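Local structure of nuclear polyadenylated RNA-binding protein NAB2 (Saccharomyces cerevisiae, 2V75) at residues K29-Y34 with S54-V59; K11-E16 with N86-I91. The protein binds the poly(A) tails of mRNAs, protects them from degradation by the exosome, and takes part in poly(A) tail length control and nuclear export. All coordinates share one frame; numbering follows the deposited sequence.

Overall arrangement
The chain is the N-terminal domain of NAB2, a compact bundle of five helices in the PWI-like clan that is required for nuclear export of poly(A) RNA. Contact 2 joins the first helix, 7-18, to the last, 84-93, and so brings the two ends of the domain together. Contact 1 lies between these in sequence: it packs helix 28-40 against the end of helix 45-55 and the turn that follows. The two centres are about 17 Å apart, on opposite sides of the chain's centre. Helices 7-18 and 28-40, consecutive in the chain, bridge them, with A32 packed on V14 and on the backbone of K11 and A15.

Contact 1. Residues K29-Y34 with S54-V59; sequences KYVAEY and SLFDSV
From the turn that follows helix 45-55, F56 packs against helix 28-40 in the all-helical PWI-like domain of NAB2 and presents one ring face to V31. The methyl CG2 of V31 sits over that face in a CH-pi contact, 4.0 Å from the centroid of the F56 ring. It is displaced toward the rim, where F56 CZ lies 3.6 Å from V31 CG2. Leaving the turn with CG beside its own backbone N (chi1 -56°), F56 directs its ring toward the helix, and CB of the preceding L55 covers the opposite face. Y30 meets F56 differently: the two rings approach edge to edge, with Y30 CE2 4.1 Å from F56 CZ. E26, in the loop before helix 28-40, also touches both V31 and F56.

One turn further along helix 28-40 from Y30, Y34 swings CG away from its backbone N (chi1 -157°), turning a ring face to L55. The branch CD2 of L55 makes a CH-pi contact, 3.8 Å from the Y34 ring centroid and only 17° off the normal. Beyond the ring, the Y34 hydroxyl is hydrogen-bonded to the E51 carboxylate, which ties the phenol to helix 45-55. Replacing Y34 by an alanine would probably leave L55 CD2 without its aromatic surface and E51 without its hydroxyl partner. The methyl is not centred on the ring: its shortest approach is 3.7 Å, from L55 CD2 to Y34 CZ, the carbon that bears the hydroxyl.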
ATOM      1  N   LYS A  29     -10.408  -1.824  -0.748  1.00 39.98           N
ATOM      2  CA  LYS A  29     -10.084  -3.208  -1.088  1.00 45.65           C
ATOM      3  C   LYS A  29      -9.562  -3.201  -2.528  1.00 47.28           C
ATOM      4  O   LYS A  29      -8.560  -3.843  -2.845  1.00 41.70           O
ATOM      5  CB  LYS A  29     -11.310  -4.075  -0.954  1.00 50.91           C
ATOM      6  CG  LYS A  29     -11.049  -5.569  -1.073  1.00 57.89           C
ATOM      7  CD  LYS A  29     -12.303  -6.428  -0.803  1.00 61.01           C
ATOM      8  CE  LYS A  29     -12.522  -6.683   0.690  1.00 65.94           C
ATOM      9  NZ  LYS A  29     -11.265  -7.155   1.345  1.00 64.12           N
ATOM     10  N   TYR A  30     -10.211  -2.419  -3.385  1.00 45.32           N
ATOM     11  CA  TYR A  30      -9.786  -2.371  -4.793  1.00 42.17           C
ATOM     12  C   TYR A  30      -8.447  -1.696  -4.954  1.00 39.67           C
ATOM     13  O   TYR A  30      -7.583  -2.246  -5.655  1.00 41.09           O
ATOM     14  CB  TYR A  30     -10.795  -1.614  -5.642  1.00 40.11           C
ATOM     15  CG  TYR A  30     -10.366  -1.455  -7.095  1.00 36.16           C
ATOM     16  CD1 TYR A  30     -10.369  -2.539  -7.945  1.00 40.54           C
ATOM     17  CD2 TYR A  30      -9.984  -0.225  -7.618  1.00 37.18           C
ATOM     18  CE1 TYR A  30     -10.012  -2.394  -9.290  1.00 34.04           C
ATOM     19  CE2 TYR A  30      -9.601  -0.078  -8.969  1.00 36.11           C
ATOM     20  CZ  TYR A  30      -9.604  -1.186  -9.788  1.00 39.29           C
ATOM     21  OH  TYR A  30      -9.289  -1.089 -11.139  1.00 32.49           O
ATOM     22  N   VAL A  31      -8.276  -0.518  -4.341  1.00 38.27           N
ATOM     23  CA  VAL A  31      -6.980   0.203  -4.386  1.00 39.25           C
ATOM     24  C   VAL A  31      -5.867  -0.726  -3.848  1.00 43.27           C
ATOM     25  O   VAL A  31      -4.795  -0.843  -4.457  1.00 38.93           O
ATOM     26  CB  VAL A  31      -7.013   1.562  -3.667  1.00 38.96           C
ATOM     27  CG1 VAL A  31      -5.615   2.237  -3.635  1.00 38.49           C
ATOM     28  CG2 VAL A  31      -8.063   2.514  -4.274  1.00 48.37           C
ATOM     29  N   ALA A  32      -6.109  -1.423  -2.750  1.00 42.47           N
ATOM     30  CA  ALA A  32      -5.112  -2.343  -2.211  1.00 42.62           C
ATOM     31  C   ALA A  32      -4.785  -3.456  -3.219  1.00 41.30           C
ATOM     32  O   ALA A  32      -3.619  -3.808  -3.454  1.00 39.75           O
ATOM     33  CB  ALA A  32      -5.604  -2.943  -0.884  1.00 42.42           C
ATOM     34  N   GLU A  33      -5.800  -3.995  -3.872  1.00 44.49           N
ATOM     35  CA  GLU A  33      -5.558  -5.055  -4.850  1.00 41.72           C
ATOM     36  C   GLU A  33      -4.755  -4.516  -6.026  1.00 38.85           C
ATOM     37  O   GLU A  33      -3.901  -5.222  -6.580  1.00 39.44           O
ATOM     38  CB  GLU A  33      -6.877  -5.631  -5.330  1.00 41.74           C
ATOM     39  CG  GLU A  33      -7.511  -6.575  -4.305  1.00 48.80           C
ATOM     40  CD  GLU A  33      -7.333  -8.049  -4.659  1.00 65.40           C
ATOM     41  OE1 GLU A  33      -6.628  -8.364  -5.651  1.00 66.31           O
ATOM     42  OE2 GLU A  33      -7.944  -8.895  -3.957  1.00 72.19           O
ATOM     43  N   TYR A  34      -5.081  -3.302  -6.441  1.00 42.32           N
ATOM     44  CA  TYR A  34      -4.436  -2.736  -7.622  1.00 40.28           C
ATOM     45  C   TYR A  34      -2.967  -2.486  -7.271  1.00 39.17           C
ATOM     46  O   TYR A  34      -2.073  -2.800  -8.063  1.00 40.46           O
ATOM     47  CB  TYR A  34      -5.067  -1.416  -8.030  1.00 38.71           C
ATOM     48  CG  TYR A  34      -4.870  -1.058  -9.468  1.00 35.53           C
ATOM     49  CD1 TYR A  34      -5.767  -1.431 -10.429  1.00 39.70           C
ATOM     50  CD2 TYR A  34      -3.752  -0.380  -9.888  1.00 40.81           C
ATOM     51  CE1 TYR A  34      -5.567  -1.107 -11.778  1.00 41.13           C
ATOM     52  CE2 TYR A  34      -3.551  -0.079 -11.209  1.00 39.82           C
ATOM     53  CZ  TYR A  34      -4.434  -0.450 -12.162  1.00 43.38           C
ATOM     54  OH  TYR A  34      -4.118  -0.081 -13.463  1.00 44.22           O
ATOM     55  N   SER A  54      -2.742   8.269 -11.999  1.00 36.81           N
ATOM     56  CA  SER A  54      -3.600   8.240 -13.167  1.00 38.31           C
ATOM     57  C   SER A  54      -5.020   7.708 -12.898  1.00 37.74           C
ATOM     58  O   SER A  54      -5.928   8.050 -13.600  1.00 35.95           O
ATOM     59  CB  SER A  54      -2.935   7.480 -14.316  1.00 42.42           C
ATOM     60  OG  SER A  54      -3.085   6.088 -14.202  1.00 47.17           O
ATOM     61  N   LEU A  55      -5.195   6.854 -11.904  1.00 34.68           N
ATOM     62  CA  LEU A  55      -6.497   6.307 -11.547  1.00 36.00           C
ATOM     63  C   LEU A  55      -7.343   7.067 -10.510  1.00 33.46           C
ATOM     64  O   LEU A  55      -8.577   6.996 -10.519  1.00 34.48           O
ATOM     65  CB  LEU A  55      -6.303   4.885 -11.036  1.00 36.58           C
ATOM     66  CG  LEU A  55      -6.515   3.842 -12.148  1.00 42.88           C
ATOM     67  CD1 LEU A  55      -5.367   3.895 -13.142  1.00 42.76           C
ATOM     68  CD2 LEU A  55      -6.617   2.490 -11.465  1.00 45.45           C
ATOM     69  N   PHE A  56      -6.681   7.787  -9.624  1.00 33.33           N
ATOM     70  CA  PHE A  56      -7.335   8.344  -8.448  1.00 36.02           C
ATOM     71  C   PHE A  56      -6.884   9.808  -8.273  1.00 40.03           C
ATOM     72  O   PHE A  56      -5.805  10.025  -7.776  1.00 32.81           O
ATOM     73  CB  PHE A  56      -6.934   7.533  -7.222  1.00 36.76           C
ATOM     74  CG  PHE A  56      -7.247   6.056  -7.386  1.00 38.07           C
ATOM     75  CD1 PHE A  56      -8.562   5.626  -7.406  1.00 42.60           C
ATOM     76  CD2 PHE A  56      -6.210   5.146  -7.557  1.00 44.30           C
ATOM     77  CE1 PHE A  56      -8.869   4.248  -7.578  1.00 40.42           C
ATOM     78  CE2 PHE A  56      -6.501   3.795  -7.766  1.00 43.61           C
ATOM     79  CZ  PHE A  56      -7.814   3.385  -7.788  1.00 38.82           C
ATOM     80  N   ASP A  57      -7.700  10.754  -8.716  1.00 43.40           N
ATOM     81  CA  ASP A  57      -7.426  12.179  -8.557  1.00 38.92           C
ATOM     82  C   ASP A  57      -7.856  12.764  -7.205  1.00 35.97           C
ATOM     83  O   ASP A  57      -7.599  13.945  -6.923  1.00 39.43           O
ATOM     84  CB  ASP A  57      -8.033  12.962  -9.705  1.00 41.41           C
ATOM     85  CG  ASP A  57      -9.515  12.699  -9.885  1.00 43.96           C
ATOM     86  OD1 ASP A  57     -10.133  12.031  -9.002  1.00 46.13           O
ATOM     87  OD2 ASP A  57     -10.051  13.147 -10.928  1.00 49.67           O
ATOM     88  N   SER A  58      -8.477  11.937  -6.374  1.00 35.22           N
ATOM     89  CA  SER A  58      -8.903  12.306  -5.029  1.00 39.26           C
ATOM     90  C   SER A  58      -7.811  12.138  -3.963  1.00 35.70           C
ATOM     91  O   SER A  58      -8.025  12.501  -2.804  1.00 39.18           O
ATOM     92  CB  SER A  58     -10.119  11.428  -4.674  1.00 44.35           C
ATOM     93  OG  SER A  58      -9.793  10.044  -4.917  1.00 49.00           O
ATOM     94  N   VAL A  59      -6.669  11.570  -4.359  1.00 39.50           N
ATOM     95  CA  VAL A  59      -5.539  11.276  -3.484  1.00 38.92           C
ATOM     96  C   VAL A  59      -4.301  11.951  -4.064  1.00 32.36           C
ATOM     97  O   VAL A  59      -3.975  11.808  -5.266  1.00 38.12           O
ATOM     98  CB  VAL A  59      -5.246   9.775  -3.366  1.00 38.12           C
ATOM     99  CG1 VAL A  59      -4.299   9.506  -2.068  1.00 41.12           C
ATOM    100  CG2 VAL A  59      -6.592   9.020  -3.343  1.00 47.36           C
TER

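Contact 2. Residues K11-E16 with N86-I91; sequences KVIVAE and NIVSKI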
ATOM      1  N   LYS A  11      -1.960  -7.304   0.760  1.00 36.83           N
ATOM      2  CA  LYS A  11      -3.207  -6.617   0.411  1.00 39.12           C
ATOM      3  C   LYS A  11      -3.861  -6.133   1.692  1.00 40.32           C
ATOM      4  O   LYS A  11      -4.359  -5.026   1.771  1.00 38.36           O
ATOM      5  CB  LYS A  11      -4.115  -7.550  -0.346  1.00 41.36           C
ATOM      6  CG  LYS A  11      -3.744  -7.839  -1.805  1.00 49.53           C
ATOM      7  CD  LYS A  11      -4.822  -8.780  -2.406  1.00 51.34           C
ATOM      8  CE  LYS A  11      -4.301  -9.553  -3.590  1.00 53.36           C
ATOM      9  NZ  LYS A  11      -5.124 -10.751  -3.827  1.00 50.59           N
ATOM     10  N   VAL A  12      -3.790  -6.937   2.737  1.00 36.35           N
ATOM     11  CA  VAL A  12      -4.341  -6.513   4.041  1.00 36.90           C
ATOM     12  C   VAL A  12      -3.553  -5.348   4.609  1.00 34.72           C
ATOM     13  O   VAL A  12      -4.104  -4.330   5.029  1.00 37.14           O
ATOM     14  CB  VAL A  12      -4.360  -7.644   5.057  1.00 40.23           C
ATOM     15  CG1 VAL A  12      -4.619  -7.098   6.466  1.00 36.79           C
ATOM     16  CG2 VAL A  12      -5.433  -8.693   4.714  1.00 39.06           C
ATOM     17  N   ILE A  13      -2.232  -5.409   4.496  1.00 35.88           N
ATOM     18  CA  ILE A  13      -1.374  -4.354   5.055  1.00 38.31           C
ATOM     19  C   ILE A  13      -1.572  -3.044   4.337  1.00 34.10           C
ATOM     20  O   ILE A  13      -1.642  -1.975   4.939  1.00 38.08           O
ATOM     21  CB  ILE A  13       0.114  -4.753   4.997  1.00 35.20           C
ATOM     22  CG1 ILE A  13       0.406  -5.775   6.099  1.00 37.03           C
ATOM     23  CG2 ILE A  13       1.044  -3.527   5.125  1.00 37.73           C
ATOM     24  CD1 ILE A  13       1.761  -6.503   5.845  1.00 41.53           C
ATOM     25  N   VAL A  14      -1.735  -3.117   3.029  1.00 38.71           N
ATOM     26  CA  VAL A  14      -2.027  -1.900   2.244  1.00 38.39           C
ATOM     27  C   VAL A  14      -3.397  -1.283   2.593  1.00 36.72           C
ATOM     28  O   VAL A  14      -3.501  -0.071   2.804  1.00 39.74           O
ATOM     29  CB  VAL A  14      -1.861  -2.198   0.739  1.00 38.58           C
ATOM     30  CG1 VAL A  14      -2.295  -0.972  -0.144  1.00 38.89           C
ATOM     31  CG2 VAL A  14      -0.410  -2.532   0.416  1.00 39.12           C
ATOM     32  N   ALA A  15      -4.424  -2.121   2.668  1.00 36.28           N
ATOM     33  CA  ALA A  15      -5.730  -1.709   3.174  1.00 34.72           C
ATOM     34  C   ALA A  15      -5.659  -1.036   4.548  1.00 37.79           C
ATOM     35  O   ALA A  15      -6.366  -0.068   4.794  1.00 36.86           O
ATOM     36  CB  ALA A  15      -6.723  -2.906   3.159  1.00 37.36           C
ATOM     37  N   GLU A  16      -4.838  -1.555   5.457  1.00 36.76           N
ATOM     38  CA  GLU A  16      -4.734  -0.973   6.786  1.00 39.47           C
ATOM     39  C   GLU A  16      -4.158   0.447   6.697  1.00 36.86           C
ATOM     40  O   GLU A  16      -4.599   1.374   7.403  1.00 38.11           O
ATOM     41  CB  GLU A  16      -3.876  -1.859   7.699  1.00 37.62           C
ATOM     42  CG  GLU A  16      -4.475  -3.188   7.954  1.00 38.50           C
ATOM     43  CD  GLU A  16      -5.693  -3.140   8.845  1.00 35.79           C
ATOM     44  OE1 GLU A  16      -5.796  -2.301   9.773  1.00 35.54           O
ATOM     45  OE2 GLU A  16      -6.505  -4.075   8.732  1.00 37.39           O
ATOM     46  N   ASN A  86       2.546  -7.865  13.385  1.00 45.50           N
ATOM     47  CA  ASN A  86       3.448  -6.847  13.905  1.00 46.12           C
ATOM     48  C   ASN A  86       3.422  -5.641  12.968  1.00 43.26           C
ATOM     49  O   ASN A  86       3.414  -4.476  13.410  1.00 42.24           O
ATOM     50  CB  ASN A  86       4.897  -7.362  14.036  1.00 41.84           C
ATOM     51  CG  ASN A  86       5.098  -8.368  15.165  1.00 47.70           C
ATOM     52  OD1 ASN A  86       6.036  -9.184  15.105  1.00 48.89           O
ATOM     53  ND2 ASN A  86       4.244  -8.307  16.210  1.00 47.14           N
ATOM     54  N   ILE A  87       3.376  -5.920  11.663  1.00 37.75           N
ATOM     55  CA  ILE A  87       3.363  -4.860  10.675  1.00 38.10           C
ATOM     56  C   ILE A  87       2.061  -4.046  10.719  1.00 39.70           C
ATOM     57  O   ILE A  87       2.071  -2.817  10.709  1.00 41.39           O
ATOM     58  CB  ILE A  87       3.659  -5.403   9.249  1.00 40.32           C
ATOM     59  CG1 ILE A  87       5.046  -6.074   9.213  1.00 40.41           C
ATOM     60  CG2 ILE A  87       3.469  -4.274   8.242  1.00 38.89           C
ATOM     61  CD1 ILE A  87       5.417  -6.614   7.846  1.00 41.27           C
ATOM     62  N   VAL A  88       0.942  -4.755  10.788  1.00 43.22           N
ATOM     63  CA  VAL A  88      -0.364  -4.142  11.024  1.00 45.51           C
ATOM     64  C   VAL A  88      -0.395  -3.301  12.308  1.00 40.85           C
ATOM     65  O   VAL A  88      -0.863  -2.174  12.275  1.00 42.27           O
ATOM     66  CB  VAL A  88      -1.448  -5.220  11.101  1.00 39.29           C
ATOM     67  CG1 VAL A  88      -2.798  -4.612  11.556  1.00 40.37           C
ATOM     68  CG2 VAL A  88      -1.656  -5.911   9.742  1.00 39.36           C
ATOM     69  N   SER A  89       0.127  -3.831  13.416  1.00 42.18           N
ATOM     70  CA  SER A  89       0.114  -3.075  14.660  1.00 43.82           C
ATOM     71  C   SER A  89       0.875  -1.741  14.496  1.00 44.05           C
ATOM     72  O   SER A  89       0.417  -0.717  14.984  1.00 39.69           O
ATOM     73  CB  SER A  89       0.611  -3.920  15.859  1.00 52.35           C
ATOM     74  OG  SER A  89      -0.527  -4.429  16.561  1.00 54.90           O
ATOM     75  N   LYS A  90       1.978  -1.745  13.753  1.00 39.70           N
ATOM     76  CA  LYS A  90       2.784  -0.544  13.513  1.00 41.12           C
ATOM     77  C   LYS A  90       1.988   0.485  12.693  1.00 36.52           C
ATOM     78  O   LYS A  90       1.990   1.679  13.014  1.00 34.11           O
ATOM     79  CB  LYS A  90       4.094  -0.906  12.792  1.00 40.56           C
ATOM     80  CG  LYS A  90       5.221  -1.494  13.684  1.00 48.19           C
ATOM     81  CD  LYS A  90       6.341  -2.073  12.816  1.00 45.26           C
ATOM     82  CE  LYS A  90       7.081  -3.242  13.466  1.00 47.83           C
ATOM     83  NZ  LYS A  90       7.393  -2.969  14.886  1.00 44.84           N
ATOM     84  N   ILE A  91       1.308   0.016  11.650  1.00 40.54           N
ATOM     85  CA  ILE A  91       0.521   0.884  10.772  1.00 38.23           C
ATOM     86  C   ILE A  91      -0.645   1.514  11.512  1.00 33.45           C
ATOM     87  O   ILE A  91      -0.929   2.706  11.324  1.00 36.69           O
ATOM     88  CB  ILE A  91       0.004   0.106   9.538  1.00 43.94           C
ATOM     89  CG1 ILE A  91       1.168  -0.134   8.560  1.00 46.35           C
ATOM     90  CG2 ILE A  91      -1.191   0.858   8.877  1.00 40.84           C
ATOM     91  CD1 ILE A  91       1.014  -1.356   7.690  1.00 46.20           C
TER
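I13 and V88 mark the nearest backbone approach of two almost parallel helices, 11-16 and 86-91, whose axes run 10° apart in direction and 9.7 Å apart at their closest, with CA of I13 6.1 Å from CA of V88. Into this interface helix 11-16 sends I13, which touches I87, V88 and I91. Its CD1 lies 3.7 Å from CG2 of I87, the two side chains crossing at about a right angle. The I13 CG1 methylene lies near both I87 CG2 and V88 CG2, more loosely. On its other branch, I13 CG2 stands anti to the backbone N and meets CD1 of I91 at 3.4 Å, closer than two methyls normally stand, so the packing is tight here. Helix 61-79 also packs against this pair of helices, A74 touching I13 while A77 and L78 touch I87.

One turn on from I13, E16 receives the other branch of I91. I91 CG2 lies 3.7 Å from the carbonyl carbon of E16, and the same methyl touches the glutamate's CB at 4.0 Å, so the aliphatic base of an acidic residue serves as packing surface. The E16 chain then bends at chi2 (-71°), which carries its carboxylate back beside V88, where OE1 passes 4.2 Å from V88 CG1. That oxygen's strong partner is elsewhere: E16 OE1 forms a salt bridge with NE of R92, the residue after I91 on helix 84-93. Between the two segments themselves the contact is thus apolar packing of branched side chains, most deeply buried at I13 and I87, and charge enters only just beyond it, where R92 pairs with the partly exposed E16; this is consistent with the first and last helices being held together chiefly by close packing.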